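Local coordinates for protein COBE (Pseudomonas aeruginosa, PDB 2W6K) that probably takes part in the biosynthesis of cobalamin (vitamin B12), and is related to the C-terminal part of CbiG, at residues L12-G17 with I133-L138; R28-R33 with D129-A134. All coordinates share one frame; numbering follows the deposited sequence.

Contact 1. Residues L12-G17 with I133-L138; sequences LIAGIG and IALARL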
ATOM      1  N   LEU A  12      -4.406   4.737  -7.051  1.00 14.86           N
ATOM      2  CA  LEU A  12      -4.270   4.926  -5.625  1.00 11.31           C
ATOM      3  C   LEU A  12      -4.108   3.539  -5.027  1.00 11.25           C
ATOM      4  O   LEU A  12      -4.980   2.664  -5.208  1.00 10.19           O
ATOM      5  CB  LEU A  12      -5.533   5.570  -5.092  1.00 11.46           C
ATOM      6  CG  LEU A  12      -5.549   5.750  -3.569  1.00  9.54           C
ATOM      7  CD1 LEU A  12      -4.479   6.748  -3.097  1.00 12.07           C
ATOM      8  CD2 LEU A  12      -6.962   6.188  -3.164  1.00 11.77           C
ATOM      9  N   ILE A  13      -2.999   3.346  -4.317  1.00  9.93           N
ATOM     10  CA  ILE A  13      -2.651   2.045  -3.766  1.00  9.31           C
ATOM     11  C   ILE A  13      -2.584   2.129  -2.256  1.00  9.18           C
ATOM     12  O   ILE A  13      -2.011   3.077  -1.736  1.00  9.17           O
ATOM     13  CB  ILE A  13      -1.273   1.587  -4.251  1.00  9.20           C
ATOM     14  CG1 ILE A  13      -1.206   1.500  -5.798  1.00 10.34           C
ATOM     15  CG2 ILE A  13      -0.866   0.246  -3.621  1.00  9.11           C
ATOM     16  CD1 ILE A  13      -2.231   0.539  -6.397  1.00 11.67           C
ATOM     17  N   ALA A  14      -3.117   1.122  -1.577  1.00  8.28           N
ATOM     18  CA  ALA A  14      -2.946   1.057  -0.107  1.00  7.81           C
ATOM     19  C   ALA A  14      -1.990  -0.070   0.223  1.00  8.13           C
ATOM     20  O   ALA A  14      -2.273  -1.204  -0.136  1.00  8.31           O
ATOM     21  CB  ALA A  14      -4.267   0.814   0.575  1.00  8.48           C
ATOM     22  N   GLY A  15      -0.890   0.237   0.931  1.00  6.70           N
ATOM     23  CA  GLY A  15       0.053  -0.768   1.394  1.00  7.34           C
ATOM     24  C   GLY A  15      -0.288  -1.111   2.830  1.00  6.84           C
ATOM     25  O   GLY A  15      -0.685  -0.227   3.609  1.00  8.31           O
ATOM     26  N   ILE A  16      -0.202  -2.392   3.176  1.00  6.39           N
ATOM     27  CA  ILE A  16      -0.662  -2.832   4.504  1.00  7.71           C
ATOM     28  C   ILE A  16       0.355  -3.784   5.110  1.00  9.13           C
ATOM     29  O   ILE A  16       0.810  -4.701   4.438  1.00  8.63           O
ATOM     30  CB  ILE A  16      -2.032  -3.573   4.408  1.00  8.52           C
ATOM     31  CG1 ILE A  16      -3.101  -2.643   3.821  1.00  7.52           C
ATOM     32  CG2 ILE A  16      -2.448  -4.126   5.834  1.00  8.68           C
ATOM     33  CD1 ILE A  16      -4.544  -3.248   3.676  1.00 10.73           C
ATOM     34  N   GLY A  17       0.668  -3.574   6.395  1.00  9.99           N
ATOM     35  CA  GLY A  17       1.511  -4.485   7.179  1.00 11.78           C
ATOM     36  C   GLY A  17       0.759  -4.714   8.470  1.00 12.88           C
ATOM     37  O   GLY A  17       0.150  -3.771   9.004  1.00 12.61           O
ATOM     38  N   ILE A 133      -1.149   1.233   7.676  1.00  9.13           N
ATOM     39  CA  ILE A 133      -1.590   1.406   6.292  1.00  9.08           C
ATOM     40  C   ILE A 133      -0.979   2.677   5.690  1.00  8.69           C
ATOM     41  O   ILE A 133      -0.908   3.735   6.343  1.00  8.36           O
ATOM     42  CB  ILE A 133      -3.141   1.391   6.177  1.00  9.27           C
ATOM     43  CG1 ILE A 133      -3.676   0.032   6.684  1.00 11.69           C
ATOM     44  CG2 ILE A 133      -3.577   1.673   4.733  1.00 10.02           C
ATOM     45  CD1 ILE A 133      -5.128  -0.264   6.430  1.00 12.39           C
ATOM     46  N   ALA A 134      -0.481   2.575   4.460  1.00  7.55           N
ATOM     47  CA  ALA A 134       0.018   3.767   3.763  1.00  7.32           C
ATOM     48  C   ALA A 134      -0.630   3.874   2.393  1.00  7.64           C
ATOM     49  O   ALA A 134      -1.029   2.877   1.812  1.00  8.55           O
ATOM     50  CB  ALA A 134       1.529   3.732   3.617  1.00  8.87           C
ATOM     51  N   LEU A 135      -0.659   5.077   1.869  1.00  8.69           N
ATOM     52  CA  LEU A 135      -1.286   5.317   0.554  1.00  8.54           C
ATOM     53  C   LEU A 135      -0.278   5.905  -0.408  1.00 10.08           C
ATOM     54  O   LEU A 135       0.483   6.793  -0.047  1.00  9.65           O
ATOM     55  CB  LEU A 135      -2.498   6.260   0.691  1.00  8.96           C
ATOM     56  CG  LEU A 135      -3.588   5.863   1.698  1.00  7.71           C
ATOM     57  CD1 LEU A 135      -4.616   7.013   1.782  1.00 11.55           C
ATOM     58  CD2 LEU A 135      -4.239   4.565   1.248  1.00 10.61           C
ATOM     59  N   ALA A 136      -0.274   5.407  -1.638  1.00  9.76           N
ATOM     60  CA  ALA A 136       0.607   5.962  -2.658  1.00 11.55           C
ATOM     61  C   ALA A 136      -0.195   6.274  -3.901  1.00 13.68           C
ATOM     62  O   ALA A 136      -1.153   5.576  -4.242  1.00 12.67           O
ATOM     63  CB  ALA A 136       1.766   4.996  -2.992  1.00 11.01           C
ATOM     64  N   ARG A 137       0.210   7.341  -4.583  1.00 16.06           N
ATOM     65  CA  ARG A 137      -0.456   7.788  -5.798  1.00 20.09           C
ATOM     66  C   ARG A 137       0.549   8.053  -6.916  1.00 21.91           C
ATOM     67  O   ARG A 137       1.649   8.551  -6.677  1.00 20.74           O
ATOM     68  CB  ARG A 137      -1.282   9.046  -5.524  1.00 20.48           C
ATOM     69  CG  ARG A 137      -0.577  10.074  -4.654  1.00 26.64           C
ATOM     70  CD  ARG A 137      -0.775  11.481  -5.192  1.00 31.48           C
ATOM     71  NE  ARG A 137       0.246  12.402  -4.702  1.00 35.74           N
ATOM     72  CZ  ARG A 137       0.005  13.417  -3.878  1.00 39.21           C
ATOM     73  NH1 ARG A 137      -1.228  13.645  -3.448  1.00 40.75           N
ATOM     74  NH2 ARG A 137       0.996  14.204  -3.484  1.00 40.27           N
ATOM     75  N   LEU A 138       0.154   7.713  -8.137  1.00 24.54           N
ATOM     76  CA  LEU A 138       0.963   7.918  -9.307  1.00 28.50           C
ATOM     77  C   LEU A 138       1.065   9.421  -9.526  1.00 30.82           C
ATOM     78  O   LEU A 138       0.053  10.111  -9.718  1.00 31.94           O
ATOM     79  CB  LEU A 138       0.324   7.213 -10.495  1.00 27.88           C
ATOM     80  CG  LEU A 138       1.233   6.907 -11.679  1.00 28.84           C
ATOM     81  CD1 LEU A 138       2.384   5.947 -11.302  1.00 27.91           C
ATOM     82  CD2 LEU A 138       0.396   6.353 -12.800  1.00 28.50           C
TER

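Contact 2. Residues R28-R33 with D129-A134; sequences RALLER and DRASIA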
ATOM      1  N   ARG A  28     -10.130  -3.153   7.408  1.00  9.55           N
ATOM      2  CA  ARG A  28     -11.024  -2.257   6.657  1.00  9.72           C
ATOM      3  C   ARG A  28     -11.252  -0.951   7.416  1.00 10.53           C
ATOM      4  O   ARG A  28     -11.267   0.115   6.805  1.00  9.69           O
ATOM      5  CB  ARG A  28     -12.370  -2.935   6.351  1.00 10.30           C
ATOM      6  CG  ARG A  28     -13.300  -2.009   5.566  1.00 11.98           C
ATOM      7  CD  ARG A  28     -14.638  -2.653   5.269  1.00 11.65           C
ATOM      8  NE  ARG A  28     -15.374  -2.932   6.499  1.00 14.60           N
ATOM      9  CZ  ARG A  28     -16.320  -3.867   6.608  1.00 17.83           C
ATOM     10  NH1 ARG A  28     -16.932  -4.066   7.768  1.00 21.42           N
ATOM     11  NH2 ARG A  28     -16.674  -4.599   5.560  1.00 14.56           N
ATOM     12  N   ALA A  29     -11.438  -1.045   8.731  1.00  9.95           N
ATOM     13  CA  ALA A  29     -11.685   0.175   9.556  1.00 11.14           C
ATOM     14  C   ALA A  29     -10.468   1.107   9.544  1.00 10.75           C
ATOM     15  O   ALA A  29     -10.593   2.323   9.415  1.00 12.21           O
ATOM     16  CB  ALA A  29     -12.066  -0.175  10.971  1.00 11.33           C
ATOM     17  N   LEU A  30      -9.285   0.526   9.625  1.00  9.94           N
ATOM     18  CA  LEU A  30      -8.095   1.335   9.595  1.00  9.70           C
ATOM     19  C   LEU A  30      -7.871   1.940   8.203  1.00  8.96           C
ATOM     20  O   LEU A  30      -7.457   3.098   8.083  1.00  8.41           O
ATOM     21  CB  LEU A  30      -6.893   0.541  10.042  1.00  9.13           C
ATOM     22  CG  LEU A  30      -5.579   1.328  10.137  1.00 12.01           C
ATOM     23  CD1 LEU A  30      -5.635   2.490  11.140  1.00 14.90           C
ATOM     24  CD2 LEU A  30      -4.462   0.391  10.536  1.00 12.87           C
ATOM     25  N   LEU A  31      -8.148   1.149   7.171  1.00  8.85           N
ATOM     26  CA  LEU A  31      -8.035   1.608   5.797  1.00  8.56           C
ATOM     27  C   LEU A  31      -8.979   2.791   5.570  1.00  8.82           C
ATOM     28  O   LEU A  31      -8.569   3.802   4.997  1.00  8.61           O
ATOM     29  CB  LEU A  31      -8.369   0.471   4.815  1.00  8.81           C
ATOM     30  CG  LEU A  31      -8.322   0.767   3.303  1.00  8.70           C
ATOM     31  CD1 LEU A  31      -6.930   1.259   2.859  1.00  9.46           C
ATOM     32  CD2 LEU A  31      -8.694  -0.467   2.538  1.00  8.90           C
ATOM     33  N   GLU A  32     -10.224   2.650   6.021  1.00 10.56           N
ATOM     34  CA  GLU A  32     -11.236   3.714   5.854  1.00 11.93           C
ATOM     35  C   GLU A  32     -10.793   4.998   6.535  1.00 12.26           C
ATOM     36  O   GLU A  32     -10.941   6.107   5.971  1.00 12.62           O
ATOM     37  CB  GLU A  32     -12.557   3.251   6.446  1.00 13.07           C
ATOM     38  CG  GLU A  32     -13.375   2.444   5.521  1.00 18.82           C
ATOM     39  CD  GLU A  32     -14.792   2.275   6.060  1.00 23.59           C
ATOM     40  OE1 GLU A  32     -15.749   2.666   5.350  1.00 28.80           O
ATOM     41  OE2 GLU A  32     -14.936   1.790   7.199  1.00 26.88           O
ATOM     42  N   ARG A  33     -10.251   4.868   7.741  1.00 20.00           N
ATOM     43  CA  ARG A  33      -9.742   6.017   8.480  1.00 20.00           C
ATOM     44  C   ARG A  33      -8.599   6.694   7.727  1.00 20.00           C
ATOM     45  O   ARG A  33      -8.554   7.919   7.619  1.00 13.63           O
ATOM     46  CB  ARG A  33      -9.274   5.594   9.873  1.00 20.00           C
ATOM     47  CG  ARG A  33     -10.002   6.291  11.011  1.00 20.00           C
ATOM     48  CD  ARG A  33     -11.370   5.674  11.251  1.00 20.00           C
ATOM     49  NE  ARG A  33     -12.360   6.141  10.284  1.00 20.00           N
ATOM     50  CZ  ARG A  33     -13.410   5.431   9.886  1.00 20.00           C
ATOM     51  NH1 ARG A  33     -14.258   5.938   9.002  1.00 20.00           N
ATOM     52  NH2 ARG A  33     -13.611   4.214  10.372  1.00 20.00           N
ATOM     53  N   ASP A 129      -1.917  -0.745  16.974  1.00 22.64           N
ATOM     54  CA  ASP A 129      -1.012  -1.737  17.529  1.00 23.30           C
ATOM     55  C   ASP A 129      -1.012  -3.086  16.750  1.00 22.20           C
ATOM     56  O   ASP A 129      -0.083  -3.916  16.870  1.00 24.18           O
ATOM     57  CB  ASP A 129      -1.298  -1.803  19.028  0.60 23.86           C
ATOM     58  CG  ASP A 129      -1.438  -0.392  19.631  0.60 25.32           C
ATOM     59  OD1 ASP A 129      -0.402   0.258  19.893  0.60 24.75           O
ATOM     60  OD2 ASP A 129      -2.581   0.108  19.785  0.60 30.26           O
ATOM     61  N   ARG A 130      -1.983  -3.239  15.844  1.00 20.38           N
ATOM     62  CA  ARG A 130      -2.034  -4.453  15.064  0.50 19.76           C
ATOM     63  C   ARG A 130      -1.716  -4.259  13.578  1.00 18.05           C
ATOM     64  O   ARG A 130      -1.274  -5.194  12.929  1.00 18.87           O
ATOM     65  CB  ARG A 130      -3.330  -5.237  15.314  0.50 20.06           C
ATOM     66  CG  ARG A 130      -3.492  -5.710  16.787  0.50 23.06           C
ATOM     67  CD  ARG A 130      -2.701  -6.989  17.086  0.50 25.44           C
ATOM     68  NE  ARG A 130      -2.507  -7.237  18.519  0.50 28.02           N
ATOM     69  CZ  ARG A 130      -1.325  -7.424  19.103  0.50 28.50           C
ATOM     70  NH1 ARG A 130      -0.204  -7.408  18.394  0.50 29.42           N
ATOM     71  NH2 ARG A 130      -1.259  -7.647  20.408  0.50 30.70           N
ATOM     72  N   ALA A 131      -1.859  -3.040  13.057  1.00 16.31           N
ATOM     73  CA  ALA A 131      -1.634  -2.836  11.607  1.00 13.21           C
ATOM     74  C   ALA A 131      -1.157  -1.433  11.246  1.00 11.77           C
ATOM     75  O   ALA A 131      -1.351  -0.481  11.994  1.00 10.96           O
ATOM     76  CB  ALA A 131      -2.920  -3.146  10.863  1.00 13.37           C
ATOM     77  N   SER A 132      -0.568  -1.292  10.049  1.00 10.68           N
ATOM     78  CA  SER A 132      -0.199   0.014   9.537  1.00 10.47           C
ATOM     79  C   SER A 132      -0.676   0.068   8.089  1.00  8.60           C
ATOM     80  O   SER A 132      -0.600  -0.937   7.392  1.00  9.27           O
ATOM     81  CB  SER A 132       1.315   0.224   9.526  1.00 12.05           C
ATOM     82  OG  SER A 132       1.773   0.666  10.809  1.00 16.43           O
ATOM     83  N   ILE A 133      -1.149   1.233   7.676  1.00  9.13           N
ATOM     84  CA  ILE A 133      -1.590   1.406   6.292  1.00  9.08           C
ATOM     85  C   ILE A 133      -0.979   2.677   5.690  1.00  8.69           C
ATOM     86  O   ILE A 133      -0.908   3.735   6.343  1.00  8.36           O
ATOM     87  CB  ILE A 133      -3.141   1.391   6.177  1.00  9.27           C
ATOM     88  CG1 ILE A 133      -3.676   0.032   6.684  1.00 11.69           C
ATOM     89  CG2 ILE A 133      -3.577   1.673   4.733  1.00 10.02           C
ATOM     90  CD1 ILE A 133      -5.128  -0.264   6.430  1.00 12.39           C
ATOM     91  N   ALA A 134      -0.481   2.575   4.460  1.00  7.55           N
ATOM     92  CA  ALA A 134       0.018   3.767   3.763  1.00  7.32           C
ATOM     93  C   ALA A 134      -0.630   3.874   2.393  1.00  7.64           C
ATOM     94  O   ALA A 134      -1.029   2.877   1.812  1.00  8.55           O
ATOM     95  CB  ALA A 134       1.529   3.732   3.617  1.00  8.87           C
TER

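Contact 1. Residues L12-G17 with I133-L138
Ile13 and Ala136 exchange both of their backbone hydrogen bonds, and two residues further along Gly15 and Ala134 do the same, joining strand 12-18 to strand 131-138 as antiparallel neighbours in the middle of the mixed sheet of this alpha/beta fold. Ile13 N reaches Ala136 O at 2.9 Å with a nearly straight N-H...O angle of 168°, and both bonds of this pair lie in the carbonyl plane. At the glycine the donors are tilted somewhat out of that plane, though Gly15 N still comes within 2.8 Å of Ala134 O. The non-hydrogen-bonded pair Ala14-Leu135 lies between them, with Leu12-Arg137 and Ile16-Ile133 beyond at the two ends. There CA-H...O contacts fill in: Leu135 CA, for example, sits 3.3 Å from Ile13 O.

The side chains divide between two faces. On the face of Leu12, Ala14, Ile16, Ile133 and Leu135, Leu135 turns its CG anti to the carbonyl carbon (chi1 -54°), and its CD2 branch meets Ala14 CB at 3.8 Å. Ile16 and Ile133 extend alongside each other, with Ile16 CG1 4.0 Å from Ile133 CG1. The end of Leu12 bends toward strand 131-138, its CD1 3.7 Å from Ala136 O and also near Leu135 CB. Leu31 and Leu35 of helix 24-37 cover this face. The other carries Ile13, Ala134 and Ala136 under helix 102-115, where Ala136 meets Ala107 and Ile13 heads off from strand 131-138 to Leu110 and Ala111. Outward in the sheet, Ala14 and Ile16 bond through their backbones to strand 47-51, and Ser50 OG is hydrogen-bonded to Ile16 O.

Contact 2. Residues R28-R33 with D129-A134
Ala131 opens the strand part of segment 129-134 and meets Leu30 of helix 24-37, a helix packed on one face of the central sheet in a layered alpha/beta fold. Helix 28-33 and strand 131-134 run in roughly the same direction, 36° apart, with their axes 8.6 Å from each other at closest approach. No hydrogen bond spans the gap; apolar side chains fill it. Before the strand, the carboxylate of Asp128 takes hydrogen bonds at OD1 from the backbone N of both Arg130 and Ala131, which ties the turn that leads in to one carboxylate oxygen.

Ala131 points its methyl at the helix, and Leu30 CD2 touches it at 3.9 Å. The same CD2 lies 3.5 Å from Ala131 O, so one methyl branch of the leucine rests on both the side chain and the backbone of the strand's first residue. Leu30 has CG anti to its backbone nitrogen (chi1 -176°) and so beside its carbonyl carbon, with CD2 as the branch turned to the strand.

Ser132 turns the other way. Its OG is hydrogen-bonded to Ser127 OG, and its side chain lies about 4 Å from a bound sulfate, probably taken from the crystallisation liquor.

Ile133 points back to the helix and fits between two successive leucines. It and Leu30 run antiparallel past one another, bringing CG1 to 3.9 Å from Leu30 CD2, and Leu31 lies roughly perpendicular to it. Its CG2 branch meets Leu31 CD1 at 3.9 Å, while Leu31 continues toward Leu42, Leu45 and Leu67. The longer branch reaches the helix backbone itself: Ile133 CD1 stands 3.7 Å from Leu31 CB and 3.4 Å from Leu31 N.

How the contacts relate
From the N terminus the chain lays down strand 12-18, turns into helix 24-37, and then runs through the rest of the fold before strand 131-138 returns to meet both. Contact 1 closes the longer loop, 115 residues between its segments, and contact 2 closes one of 95 nested within it; the two share Ile133 and Ala134. Contact 1 joins strands within the sheet, whereas contact 2 fastens a helix onto one face of it. They also touch directly: Ala14 CB packs on Leu31 CD1 at 3.5 Å, and Gly17 O lies 2.8 Å from Ser132 N, a probable hydrogen bond extending the strand pairing.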